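Local coordinates for protein endonuclease 8-like L720 (Acanthamoeba polyphaga mimivirus, PDB 4MB7) that is of unassigned function but belongs to the endonuclease VIII-like proteins, with an H2TH helical region followed by a zinc finger, at residues E2-R7 with K217-L222; W44-K49 with K138-N143; V180-Q185 with R263-C268; Q185-Y190 with I238-R243. One frame throughout, in Å; residues are numbered along the deposited sequence. Where two conformers were deposited one is given.

Contact 1 of 4, residues E2-R7 with K217-L222. With SO4 (sulfate ion), chain C.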
# COMPACT_ATOMS: atom_id res chain seq x y z
N GLU A 2 -2.55 -1.52 -4.23
CA GLU A 2 -2.35 -2.36 -3.05
C GLU A 2 -1.08 -3.19 -3.23
O GLU A 2 -0.46 -3.15 -4.29
CB GLU A 2 -3.54 -3.30 -2.88
CG GLU A 2 -3.76 -4.19 -4.10
CD GLU A 2 -4.76 -5.30 -3.85
OE1 GLU A 2 -5.38 -5.33 -2.77
OE2 GLU A 2 -4.93 -6.15 -4.76
N ALA A 3 -0.70 -3.93 -2.19
CA ALA A 3 0.45 -4.82 -2.27
C ALA A 3 0.26 -5.82 -3.41
O ALA A 3 -0.86 -6.25 -3.67
CB ALA A 3 0.66 -5.54 -0.95
N PRO A 4 1.35 -6.19 -4.10
CA PRO A 4 2.72 -5.75 -3.87
C PRO A 4 3.14 -4.60 -4.80
O PRO A 4 4.33 -4.43 -5.03
CB PRO A 4 3.53 -6.99 -4.23
CG PRO A 4 2.75 -7.59 -5.37
CD PRO A 4 1.29 -7.27 -5.11
N ARG A 5 2.18 -3.84 -5.31
CA ARG A 5 2.48 -2.74 -6.23
C ARG A 5 3.29 -1.63 -5.56
O ARG A 5 4.10 -0.96 -6.21
CB ARG A 5 1.19 -2.17 -6.83
CG ARG A 5 1.40 -1.03 -7.82
CD ARG A 5 2.36 -1.41 -8.94
NE ARG A 5 2.00 -2.66 -9.59
CZ ARG A 5 2.55 -3.11 -10.71
NH1 ARG A 5 3.50 -2.40 -11.31
NH2 ARG A 5 2.16 -4.26 -11.24
N ILE A 6 3.09 -1.44 -4.26
CA ILE A 6 3.85 -0.44 -3.52
C ILE A 6 5.33 -0.84 -3.46
O ILE A 6 6.21 -0.02 -3.71
CB ILE A 6 3.30 -0.22 -2.10
CG1 ILE A 6 1.90 0.40 -2.15
CG2 ILE A 6 4.22 0.68 -1.30
CD1 ILE A 6 0.79 -0.60 -2.02
N ARG A 7 5.58 -2.10 -3.13
CA ARG A 7 6.94 -2.64 -3.12
C ARG A 7 7.59 -2.52 -4.49
O ARG A 7 8.75 -2.13 -4.62
CB ARG A 7 6.96 -4.10 -2.67
CG ARG A 7 8.29 -4.79 -2.90
CD ARG A 7 8.31 -6.20 -2.35
NE ARG A 7 9.44 -6.97 -2.85
CZ ARG A 7 10.03 -7.96 -2.19
NH1 ARG A 7 9.58 -8.31 -0.99
NH2 ARG A 7 11.05 -8.60 -2.73
N LYS A 217 0.05 -15.69 -0.18
CA LYS A 217 0.17 -16.49 -1.40
C LYS A 217 -0.21 -15.68 -2.64
O LYS A 217 0.51 -15.69 -3.64
CB LYS A 217 -0.69 -17.74 -1.31
CG LYS A 217 -0.53 -18.70 -2.48
CD LYS A 217 -1.74 -18.69 -3.39
CE LYS A 217 -3.00 -19.06 -2.63
NZ LYS A 217 -4.19 -19.13 -3.52
N ILE A 218 -1.33 -14.97 -2.55
CA ILE A 218 -1.81 -14.14 -3.65
C ILE A 218 -0.86 -12.97 -3.93
O ILE A 218 -0.62 -12.62 -5.08
CB ILE A 218 -3.24 -13.62 -3.36
CG1 ILE A 218 -4.19 -14.80 -3.16
CG2 ILE A 218 -3.73 -12.73 -4.49
CD1 ILE A 218 -5.56 -14.40 -2.67
N ILE A 219 -0.31 -12.39 -2.86
CA ILE A 219 0.69 -11.34 -3.01
C ILE A 219 1.93 -11.87 -3.72
O ILE A 219 2.49 -11.21 -4.59
CB ILE A 219 1.07 -10.73 -1.64
CG1 ILE A 219 -0.10 -9.93 -1.07
CG2 ILE A 219 2.31 -9.84 -1.77
CD1 ILE A 219 0.11 -9.47 0.36
N ASP A 220 2.34 -13.09 -3.35
CA ASP A 220 3.46 -13.75 -4.01
C ASP A 220 3.19 -13.97 -5.49
O ASP A 220 4.07 -13.77 -6.33
CB ASP A 220 3.75 -15.10 -3.35
CG ASP A 220 4.36 -14.96 -1.97
OD1 ASP A 220 4.92 -13.89 -1.66
OD2 ASP A 220 4.29 -15.94 -1.20
N LEU A 221 1.97 -14.39 -5.81
CA LEU A 221 1.57 -14.64 -7.19
C LEU A 221 1.57 -13.34 -8.00
O LEU A 221 2.03 -13.32 -9.14
CB LEU A 221 0.18 -15.28 -7.25
CG LEU A 221 0.07 -16.74 -6.79
CD1 LEU A 221 -1.38 -17.20 -6.79
CD2 LEU A 221 0.91 -17.64 -7.68
N LEU A 222 1.04 -12.27 -7.41
CA LEU A 222 1.04 -10.97 -8.06
C LEU A 222 2.45 -10.47 -8.30
O LEU A 222 2.74 -9.89 -9.35
CB LEU A 222 0.25 -9.95 -7.22
CG LEU A 222 -1.27 -10.08 -7.27
CD1 LEU A 222 -1.90 -9.28 -6.14
CD2 LEU A 222 -1.80 -9.62 -8.61
S SO4 C . 4.30 -3.82 -14.95
O1 SO4 C . 5.15 -4.72 -15.75
O2 SO4 C . 3.64 -2.87 -15.87
O3 SO4 C . 3.27 -4.62 -14.26
O4 SO4 C . 5.13 -3.06 -13.99
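Ile219 presents two separate methyl branches to the chain ahead of helix 5-13. Its CD1 lies 4.2 Å from Ala3 CB, while CG2, anti to the backbone N of its own residue, meets Pro4 CB at 4.0 Å. The carbonyl takes part as well, with Ile219 O resting 3.7 Å from Pro4 CG. Beta-branching thus lets one residue touch two neighbours, and the small Ala3 allows the helix 205-230 to come near. Behind this surface Ile219 also packs on Leu184 of helix 182-191, so the contact wedges the N-terminus of the chain against helix 205-230, a long helix of the H2TH region of endonuclease VIII-like proteins. One turn further on, Leu222 crosses the proline ring at about a right angle, its CB 3.6 Å from Pro4 CD. From there Leu222 CD1 reaches forward to within 4.0 Å of Ala3 O. Proline suits this place twice over: its compact ring packs against both Ile219 and Leu222, and it stands at the N-cap of helix 5-13 after a cis peptide bond that turns the chain sharply. Just past this turn, the side chain of Arg5, bent at its second and third torsions, holds a sulfate by two bonds near the guanidinium plane, NH1 to O4 and NH2 to O3, each 3.2 Å. Lys12 and Arg229 bind the same anion.

Contact 2 of 4, residues W44-K49 with K138-N143. With SO4 (sulfate ion), chain E; SO4 (sulfate ion), chain D.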
# COMPACT_ATOMS: atom_id res chain seq x y z
N TRP A 44 14.69 5.86 0.72
CA TRP A 44 13.32 5.49 0.43
C TRP A 44 12.93 4.32 1.32
O TRP A 44 13.75 3.46 1.63
CB TRP A 44 13.16 5.02 -1.02
CG TRP A 44 13.36 6.05 -2.09
CD1 TRP A 44 14.54 6.37 -2.71
CD2 TRP A 44 12.35 6.87 -2.70
NE1 TRP A 44 14.33 7.35 -3.65
CE2 TRP A 44 12.99 7.67 -3.67
CE3 TRP A 44 10.97 7.00 -2.51
CZ2 TRP A 44 12.30 8.59 -4.45
CZ3 TRP A 44 10.29 7.92 -3.29
CH2 TRP A 44 10.95 8.70 -4.24
N TRP A 45 11.66 4.28 1.74
CA TRP A 45 11.09 3.07 2.32
C TRP A 45 9.58 3.08 2.15
O TRP A 45 9.00 4.09 1.76
CB TRP A 45 11.50 2.89 3.79
CG TRP A 45 10.85 3.82 4.78
CD1 TRP A 45 9.83 3.52 5.64
CD2 TRP A 45 11.20 5.18 5.05
NE1 TRP A 45 9.51 4.61 6.40
CE2 TRP A 45 10.34 5.65 6.06
CE3 TRP A 45 12.16 6.06 4.52
CZ2 TRP A 45 10.40 6.95 6.56
CZ3 TRP A 45 12.21 7.35 5.01
CH2 TRP A 45 11.34 7.78 6.02
N PHE A 46 8.95 1.94 2.41
CA PHE A 46 7.50 1.84 2.27
C PHE A 46 6.90 0.99 3.38
O PHE A 46 7.56 0.10 3.92
CB PHE A 46 7.12 1.29 0.90
CG PHE A 46 7.34 -0.19 0.75
CD1 PHE A 46 8.58 -0.68 0.37
CD2 PHE A 46 6.31 -1.09 0.98
CE1 PHE A 46 8.79 -2.05 0.23
CE2 PHE A 46 6.51 -2.45 0.85
CZ PHE A 46 7.75 -2.93 0.47
N ALA A 47 5.65 1.27 3.71
CA ALA A 47 4.92 0.50 4.70
C ALA A 47 3.45 0.55 4.34
O ALA A 47 2.82 1.60 4.39
CB ALA A 47 5.15 1.07 6.09
N GLY A 48 2.89 -0.60 3.97
CA GLY A 48 1.51 -0.65 3.52
C GLY A 48 1.33 0.15 2.25
O GLY A 48 2.04 -0.06 1.26
N LYS A 49 0.37 1.07 2.27
CA LYS A 49 0.06 1.86 1.08
C LYS A 49 0.81 3.20 1.04
O LYS A 49 0.50 4.07 0.22
CB LYS A 49 -1.45 2.08 0.97
CG LYS A 49 -2.24 0.78 0.86
CD LYS A 49 -3.74 1.03 0.78
CE LYS A 49 -4.51 -0.28 0.75
NZ LYS A 49 -5.98 -0.06 0.88
N LYS A 138 7.03 -4.19 9.57
CA LYS A 138 7.09 -5.56 10.06
C LYS A 138 5.76 -6.29 9.88
O LYS A 138 5.70 -7.52 9.95
CB LYS A 138 7.51 -5.59 11.53
CG LYS A 138 8.87 -4.97 11.80
CD LYS A 138 9.23 -5.08 13.28
CE LYS A 138 10.61 -4.51 13.56
NZ LYS A 138 10.98 -4.64 15.00
N TYR A 139 4.69 -5.53 9.66
CA TYR A 139 3.35 -6.10 9.53
C TYR A 139 2.90 -6.15 8.07
O TYR A 139 1.83 -6.67 7.76
CB TYR A 139 2.34 -5.30 10.36
CG TYR A 139 2.70 -5.18 11.82
CD1 TYR A 139 3.34 -6.22 12.49
CD2 TYR A 139 2.40 -4.03 12.54
CE1 TYR A 139 3.66 -6.12 13.83
CE2 TYR A 139 2.72 -3.92 13.88
CZ TYR A 139 3.35 -4.97 14.52
OH TYR A 139 3.68 -4.86 15.85
N ASP A 140 3.72 -5.58 7.19
CA ASP A 140 3.44 -5.55 5.76
C ASP A 140 3.80 -6.89 5.14
O ASP A 140 4.98 -7.26 5.09
CB ASP A 140 4.24 -4.42 5.10
CG ASP A 140 3.86 -4.19 3.64
OD1 ASP A 140 3.46 -5.14 2.94
OD2 ASP A 140 3.98 -3.03 3.18
N LEU A 141 2.79 -7.61 4.66
CA LEU A 141 2.98 -8.95 4.11
C LEU A 141 3.90 -9.00 2.89
O LEU A 141 4.47 -10.04 2.58
CB LEU A 141 1.63 -9.58 3.76
CG LEU A 141 0.73 -9.92 4.96
CD1 LEU A 141 -0.68 -10.21 4.49
CD2 LEU A 141 1.29 -11.11 5.72
N SER A 142 4.05 -7.87 2.20
CA SER A 142 4.89 -7.82 1.00
C SER A 142 6.28 -7.26 1.28
O SER A 142 7.14 -7.27 0.41
CB SER A 142 4.21 -7.00 -0.09
OG SER A 142 4.26 -5.62 0.21
N ASN A 143 6.49 -6.76 2.50
CA ASN A 143 7.74 -6.10 2.84
C ASN A 143 8.81 -7.10 3.28
O ASN A 143 8.53 -8.05 4.00
CB ASN A 143 7.51 -5.07 3.95
CG ASN A 143 8.63 -4.05 4.05
OD1 ASN A 143 9.74 -4.37 4.47
ND2 ASN A 143 8.33 -2.81 3.67
S SO4 E . -6.17 3.60 2.64
O1 SO4 E . -4.74 3.87 2.77
O2 SO4 E . -6.67 4.20 1.41
O3 SO4 E . -6.39 2.16 2.61
O4 SO4 E . -6.88 4.18 3.78
S SO4 D . -7.97 -0.34 -2.29
O1 SO4 D . -6.54 -0.21 -2.02
O2 SO4 D . -8.50 0.95 -2.71
O3 SO4 D . -8.18 -1.32 -3.35
O4 SO4 D . -8.65 -0.78 -1.07
O HOH W 1 2.56 -2.65 0.84
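Phe46 turns one face of its ring to the side-chain amide of Asn143, whose ND2 lies 3.2 Å above the ring plane, displaced toward the rim nearest CZ. Ring and amide planes are 36° apart, so the amide leans over the face and does not lie flat on it. Asn143 OD1 is held by the backbone N of Arg145, which helps fix how the amide is turned. At the edge of the ring comes Ser142 OG, 3.9 Å from Phe46 CE2. Ile6 and Tyr10 of helix 5-13 also pack on this phenylalanine, a large ring suited to a buried junction. Here the end of strand 40-47, in the N-terminal beta part, meets the loop between helices 126-136 and 148-161, in the helical H2TH part, and Asp140 ties the two together. Its OD2 accepts from Gly48 N at 2.8 Å, from above the carboxylate plane. Gly48 has a positive phi of 64°, a conformation easiest for a residue without a side chain. A water donates both to Gly48 O and to Asp140 OD2, doubling the link. The other oxygen, OD1, takes Ser142 N and Ser142 OG, each at 2.9 Å and from the same face; the first bond makes an Asx turn, inside a type I turn from Asp140 to Asn143. Beyond the glycine, Lys49 NZ binds two sulfates, 2.8 Å from O3 of the chain E ion.

Contact 3 of 4, residues V180-Q185 with R263-C268. With ZN (zinc ion), chain B; SO4 (sulfate ion), chain D.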
# COMPACT_ATOMS: atom_id res chain seq x y z
N VAL A 180 -2.87 -4.38 2.30
CA VAL A 180 -4.01 -5.15 1.79
C VAL A 180 -5.11 -4.22 1.31
O VAL A 180 -5.54 -3.32 2.02
CB VAL A 180 -4.56 -6.11 2.87
CG1 VAL A 180 -5.82 -6.80 2.37
CG2 VAL A 180 -3.50 -7.13 3.26
N GLY A 181 -5.57 -4.45 0.08
CA GLY A 181 -6.63 -3.65 -0.51
C GLY A 181 -7.84 -4.47 -0.89
O GLY A 181 -7.98 -5.63 -0.49
N ASN A 182 -8.72 -3.87 -1.69
CA ASN A 182 -10.02 -4.46 -2.00
C ASN A 182 -9.94 -5.77 -2.79
O ASN A 182 -10.73 -6.68 -2.56
CB ASN A 182 -10.90 -3.46 -2.74
CG ASN A 182 -12.35 -3.88 -2.79
OD1 ASN A 182 -12.88 -4.41 -1.81
ND2 ASN A 182 -13.00 -3.67 -3.93
N ILE A 183 -9.00 -5.85 -3.73
CA ILE A 183 -8.85 -7.06 -4.53
C ILE A 183 -8.32 -8.22 -3.69
O ILE A 183 -8.85 -9.33 -3.75
CB ILE A 183 -7.92 -6.83 -5.74
CG1 ILE A 183 -8.54 -5.81 -6.70
CG2 ILE A 183 -7.65 -8.14 -6.47
CD1 ILE A 183 -7.74 -5.59 -7.96
N LEU A 184 -7.29 -7.95 -2.89
CA LEU A 184 -6.68 -8.97 -2.05
C LEU A 184 -7.65 -9.57 -1.03
O LEU A 184 -7.71 -10.79 -0.87
CB LEU A 184 -5.46 -8.41 -1.32
CG LEU A 184 -4.15 -8.30 -2.11
CD1 LEU A 184 -3.12 -7.49 -1.33
CD2 LEU A 184 -3.62 -9.69 -2.43
N GLN A 185 -8.40 -8.71 -0.35
CA GLN A 185 -9.29 -9.16 0.71
C GLN A 185 -10.37 -10.13 0.21
O GLN A 185 -10.66 -11.12 0.86
CB GLN A 185 -9.90 -7.97 1.46
CG GLN A 185 -10.80 -7.07 0.63
CD GLN A 185 -12.26 -7.46 0.70
OE1 GLN A 185 -12.64 -8.32 1.49
NE2 GLN A 185 -13.09 -6.83 -0.12
N ARG A 263 -16.80 -0.83 0.67
CA ARG A 263 -16.20 -1.42 -0.53
C ARG A 263 -16.78 -2.67 -1.32
O ARG A 263 -17.37 -3.72 -0.87
CB ARG A 263 -14.78 -1.89 -0.24
CG ARG A 263 -13.95 -0.91 0.57
CD ARG A 263 -13.80 0.40 -0.17
NE ARG A 263 -13.13 0.23 -1.45
CZ ARG A 263 -11.81 0.15 -1.60
NH1 ARG A 263 -11.01 0.20 -0.55
NH2 ARG A 263 -11.30 0.01 -2.81
N MET A 264 -16.73 -2.49 -2.62
CA MET A 264 -17.53 -3.35 -3.46
C MET A 264 -16.87 -4.72 -3.46
O MET A 264 -15.74 -4.86 -3.91
CB MET A 264 -17.55 -2.78 -4.87
CG MET A 264 -18.32 -3.60 -5.89
SD MET A 264 -20.11 -3.43 -5.75
CE MET A 264 -20.31 -1.68 -5.44
N THR A 265 -17.59 -5.73 -2.98
CA THR A 265 -17.02 -7.07 -2.84
C THR A 265 -17.83 -8.11 -3.60
O THR A 265 -19.06 -8.16 -3.48
CB THR A 265 -16.94 -7.48 -1.36
OG1 THR A 265 -16.23 -6.49 -0.62
CG2 THR A 265 -16.24 -8.83 -1.21
N THR A 266 -17.15 -8.94 -4.37
CA THR A 266 -17.78 -10.07 -5.04
C THR A 266 -17.50 -11.35 -4.26
O THR A 266 -16.35 -11.66 -3.95
CB THR A 266 -17.27 -10.25 -6.48
OG1 THR A 266 -17.63 -9.11 -7.27
CG2 THR A 266 -17.86 -11.50 -7.11
N TRP A 267 -18.56 -12.09 -3.94
CA TRP A 267 -18.40 -13.36 -3.24
C TRP A 267 -19.40 -14.40 -3.72
O TRP A 267 -20.46 -14.06 -4.23
CB TRP A 267 -18.53 -13.17 -1.72
CG TRP A 267 -19.94 -12.96 -1.24
CD1 TRP A 267 -20.85 -13.93 -0.92
CD2 TRP A 267 -20.60 -11.71 -1.02
NE1 TRP A 267 -22.03 -13.36 -0.51
CE2 TRP A 267 -21.91 -12.00 -0.56
CE3 TRP A 267 -20.22 -10.37 -1.15
CZ2 TRP A 267 -22.83 -11.00 -0.25
CZ3 TRP A 267 -21.13 -9.38 -0.84
CH2 TRP A 267 -22.42 -9.70 -0.39
N CYS A 268 -19.04 -15.67 -3.57
CA CYS A 268 -19.94 -16.76 -3.91
C CYS A 268 -20.69 -17.22 -2.67
O CYS A 268 -20.09 -17.69 -1.71
CB CYS A 268 -19.16 -17.92 -4.51
SG CYS A 268 -20.17 -19.38 -4.86
ZN ZN B . -19.03 -20.92 -6.07
S SO4 D . -7.97 -0.34 -2.29
O1 SO4 D . -6.54 -0.21 -2.02
O2 SO4 D . -8.50 0.95 -2.71
O3 SO4 D . -8.18 -1.32 -3.35
O4 SO4 D . -8.65 -0.78 -1.07
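Asn182 and Gln185, one turn apart on helix 182-191, grip strand 263-267 through their amides. Asn182 ND2 donates to Met264 O at 3.0 Å, a nearly straight bond (166°) with the acceptor lying in the plane of the asparagine amide. Gln185 NE2 has two acceptors, both close to its own amide plane: Thr265 OG1 at 3.2 Å and, within the helix, Asn182 OD1 at 3.0 Å. The glutamine chain is bent at chi2 (93°), which brings the amide back alongside Asn182. Thr265 OG1 receives that N-H and donates its own hydrogen to Arg263 O, so the hydroxyl works in both directions, while Gln185 OE1 is matched by Thr168 OG1. Amides suit these places because each offers a donor and an acceptor in fixed directions. At the start of the helix, Asn182 N points at a sulfate and bonds to its O3 at 3.1 Å. Arg263, deposited in two conformers, lays a face of its guanidinium over Asn182 CB in the one described; NH1 reaches sulfate O4 at 2.6 Å, and NH2 adds a weak bond to O2. Lys49 binds the same ion. At the far end of the hairpin Cys268 SG holds the zinc ion at 2.3 Å, with Cys247, His251 and Cys271 completing the site. The backbone N-H at the helix start and the lysine ammonium, joined in this conformer by the guanidinium, make a place probably well suited to an anion, consistent with the sulfate found there.

Contact 4 of 4, residues Q185-Y190 with I238-R243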
# COMPACT_ATOMS: atom_id res chain seq x y z
N GLN A 185 -8.40 -8.71 -0.35
CA GLN A 185 -9.29 -9.16 0.71
C GLN A 185 -10.37 -10.13 0.21
O GLN A 185 -10.66 -11.12 0.86
CB GLN A 185 -9.90 -7.97 1.46
CG GLN A 185 -10.80 -7.07 0.63
CD GLN A 185 -12.26 -7.46 0.70
OE1 GLN A 185 -12.64 -8.32 1.49
NE2 GLN A 185 -13.09 -6.83 -0.12
N GLN A 186 -10.94 -9.85 -0.96
CA GLN A 186 -12.02 -10.69 -1.48
C GLN A 186 -11.50 -11.95 -2.17
O GLN A 186 -12.16 -12.99 -2.15
CB GLN A 186 -12.97 -9.90 -2.39
CG GLN A 186 -12.33 -9.31 -3.63
CD GLN A 186 -13.23 -8.28 -4.30
OE1 GLN A 186 -13.96 -8.59 -5.24
NE2 GLN A 186 -13.19 -7.05 -3.81
N GLU A 187 -10.32 -11.86 -2.78
CA GLU A 187 -9.69 -13.03 -3.37
C GLU A 187 -9.30 -14.03 -2.28
O GLU A 187 -9.45 -15.24 -2.45
CB GLU A 187 -8.46 -12.64 -4.19
CG GLU A 187 -8.78 -12.02 -5.54
CD GLU A 187 -9.36 -13.01 -6.52
OE1 GLU A 187 -8.98 -14.20 -6.46
OE2 GLU A 187 -10.19 -12.61 -7.36
N ALA A 188 -8.80 -13.51 -1.17
CA ALA A 188 -8.40 -14.35 -0.05
C ALA A 188 -9.61 -14.99 0.61
O ALA A 188 -9.58 -16.17 0.98
CB ALA A 188 -7.61 -13.54 0.97
N LEU A 189 -10.68 -14.22 0.75
CA LEU A 189 -11.90 -14.71 1.38
C LEU A 189 -12.53 -15.84 0.57
O LEU A 189 -13.06 -16.79 1.15
CB LEU A 189 -12.90 -13.57 1.60
CG LEU A 189 -12.59 -12.68 2.81
CD1 LEU A 189 -13.53 -11.49 2.85
CD2 LEU A 189 -12.68 -13.48 4.10
N TYR A 190 -12.47 -15.74 -0.75
CA TYR A 190 -12.97 -16.82 -1.60
C TYR A 190 -12.08 -18.05 -1.50
O TYR A 190 -12.56 -19.18 -1.47
CB TYR A 190 -13.10 -16.39 -3.06
CG TYR A 190 -13.48 -17.55 -3.94
CD1 TYR A 190 -14.78 -18.04 -3.95
CD2 TYR A 190 -12.54 -18.18 -4.75
CE1 TYR A 190 -15.13 -19.12 -4.74
CE2 TYR A 190 -12.88 -19.26 -5.54
CZ TYR A 190 -14.19 -19.72 -5.53
OH TYR A 190 -14.55 -20.79 -6.32
N ILE A 238 -4.66 -14.99 -12.50
CA ILE A 238 -4.59 -15.49 -11.13
C ILE A 238 -5.83 -15.10 -10.31
O ILE A 238 -6.07 -15.66 -9.24
CB ILE A 238 -3.35 -14.97 -10.39
CG1 ILE A 238 -3.42 -13.45 -10.20
CG2 ILE A 238 -2.07 -15.37 -11.12
CD1 ILE A 238 -2.97 -12.99 -8.85
N LEU A 239 -6.60 -14.14 -10.81
CA LEU A 239 -7.81 -13.70 -10.12
C LEU A 239 -8.94 -14.72 -10.31
O LEU A 239 -9.16 -15.21 -11.41
CB LEU A 239 -8.25 -12.33 -10.62
CG LEU A 239 -7.24 -11.19 -10.45
CD1 LEU A 239 -7.82 -9.88 -10.96
CD2 LEU A 239 -6.81 -11.07 -9.00
N ARG A 240 -9.65 -15.02 -9.22
CA ARG A 240 -10.66 -16.07 -9.25
C ARG A 240 -12.07 -15.58 -8.94
O ARG A 240 -13.05 -16.22 -9.32
CB ARG A 240 -10.27 -17.20 -8.29
CG ARG A 240 -9.03 -17.97 -8.70
CD ARG A 240 -8.42 -18.72 -7.52
NE ARG A 240 -9.30 -19.76 -7.00
CZ ARG A 240 -9.13 -20.37 -5.83
NH1 ARG A 240 -8.11 -20.03 -5.05
NH2 ARG A 240 -9.98 -21.30 -5.43
N ILE A 241 -12.18 -14.45 -8.24
CA ILE A 241 -13.49 -13.96 -7.83
C ILE A 241 -13.69 -12.47 -8.10
O ILE A 241 -14.82 -11.98 -8.10
CB ILE A 241 -13.76 -14.26 -6.34
CG1 ILE A 241 -15.27 -14.31 -6.05
CG2 ILE A 241 -13.06 -13.25 -5.44
CD1 ILE A 241 -16.00 -15.40 -6.80
N TYR A 242 -12.60 -11.74 -8.33
CA TYR A 242 -12.69 -10.30 -8.52
C TYR A 242 -13.44 -9.93 -9.80
O TYR A 242 -13.00 -10.26 -10.90
CB TYR A 242 -11.31 -9.65 -8.52
CG TYR A 242 -11.35 -8.14 -8.63
CD1 TYR A 242 -11.89 -7.37 -7.60
CD2 TYR A 242 -10.86 -7.49 -9.75
CE1 TYR A 242 -11.94 -5.99 -7.70
CE2 TYR A 242 -10.90 -6.11 -9.85
CZ TYR A 242 -11.44 -5.37 -8.82
OH TYR A 242 -11.49 -3.99 -8.92
N ARG A 243 -14.59 -9.29 -9.63
CA ARG A 243 -15.42 -8.83 -10.73
C ARG A 243 -15.84 -9.96 -11.65
O ARG A 243 -16.01 -9.78 -12.83
CB ARG A 243 -14.70 -7.73 -11.51
CG ARG A 243 -14.77 -6.39 -10.80
CD ARG A 243 -13.97 -5.30 -11.48
NE ARG A 243 -14.14 -4.04 -10.78
CZ ARG A 243 -13.64 -2.88 -11.19
NH1 ARG A 243 -12.94 -2.83 -12.32
NH2 ARG A 243 -13.85 -1.79 -10.48
O HOH W 2 -15.33 -7.74 -7.41
O HOH W 3 -6.15 -15.39 -6.66
O HOH W 4 -12.41 -22.81 -6.33
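Gln186 meets Ile241 and Tyr242, its backbone O 3.4 Å from Ile241 CG2 and its OE1 at the edge of the Tyr242 ring beside CD1. A water donates to that OE1 and accepts from Arg243 N, and Gln186 NE2 is held by Asn182 O. Glu187 carries the centre of the contact. Its chain bends at chi2 (-70°), folding the carboxylate onto three successive backbone N-H groups. OE1 takes Arg240 N at 3.0 Å on its syn side; OE2 takes Ile241 N at 2.8 Å, also syn, and Tyr242 N at 2.7 Å almost in line with its own C-O bond. A second water donates to OE1 and to Ile238 O. A glutamate fits because two oxygens can satisfy a run of amides in a loop with no regular structure to do so, and such donors would be expected to stabilise its negative charge. Leu239 CD2 and Ile218 of helix 205-230 border this carboxylate chain. One turn on, Tyr190 receives Ile241 CD1 over one ring face, near the rim. Arg240 crosses the tyrosine at about a right angle, the two planes 77° apart, with Arg240 NH2 3.5 Å from Tyr190 CE2; Asp191 forms a salt bridge with Arg240 NH1, and a water links Arg240 NH2 to Tyr190 OH. Tyr190 also touches Cys271, and its side chain lies about 4 Å from the zinc ion at the nearest atoms. The contact thus seats the loop leading into the zinc finger on an H2TH helix, elements that adjoin in endonuclease VIII-like proteins.

Overall arrangement
Helix 182-191 serves both contact 3 and contact 4, whose centres are about 7 Å apart and which share Gln185: the first fixes the zinc-finger hairpin, the second the loop leading to it. Contact 1, with its centre about 14 Å from that of contact 3, joins them through Glu2 OE1, which probably bonds Leu184 N at 3.2 Å, and through Ile218 and Leu222. Contact 2 lies about 11 Å from contact 1, between centres, and meets it where Arg7 and Ile6 pack on Phe46. Although the centres of contacts 2 and 3 are about 20 Å apart, one sulfate bridges them, bound by Lys49 from one and by Asn182 N, with Arg263 in the conformer described, from the other.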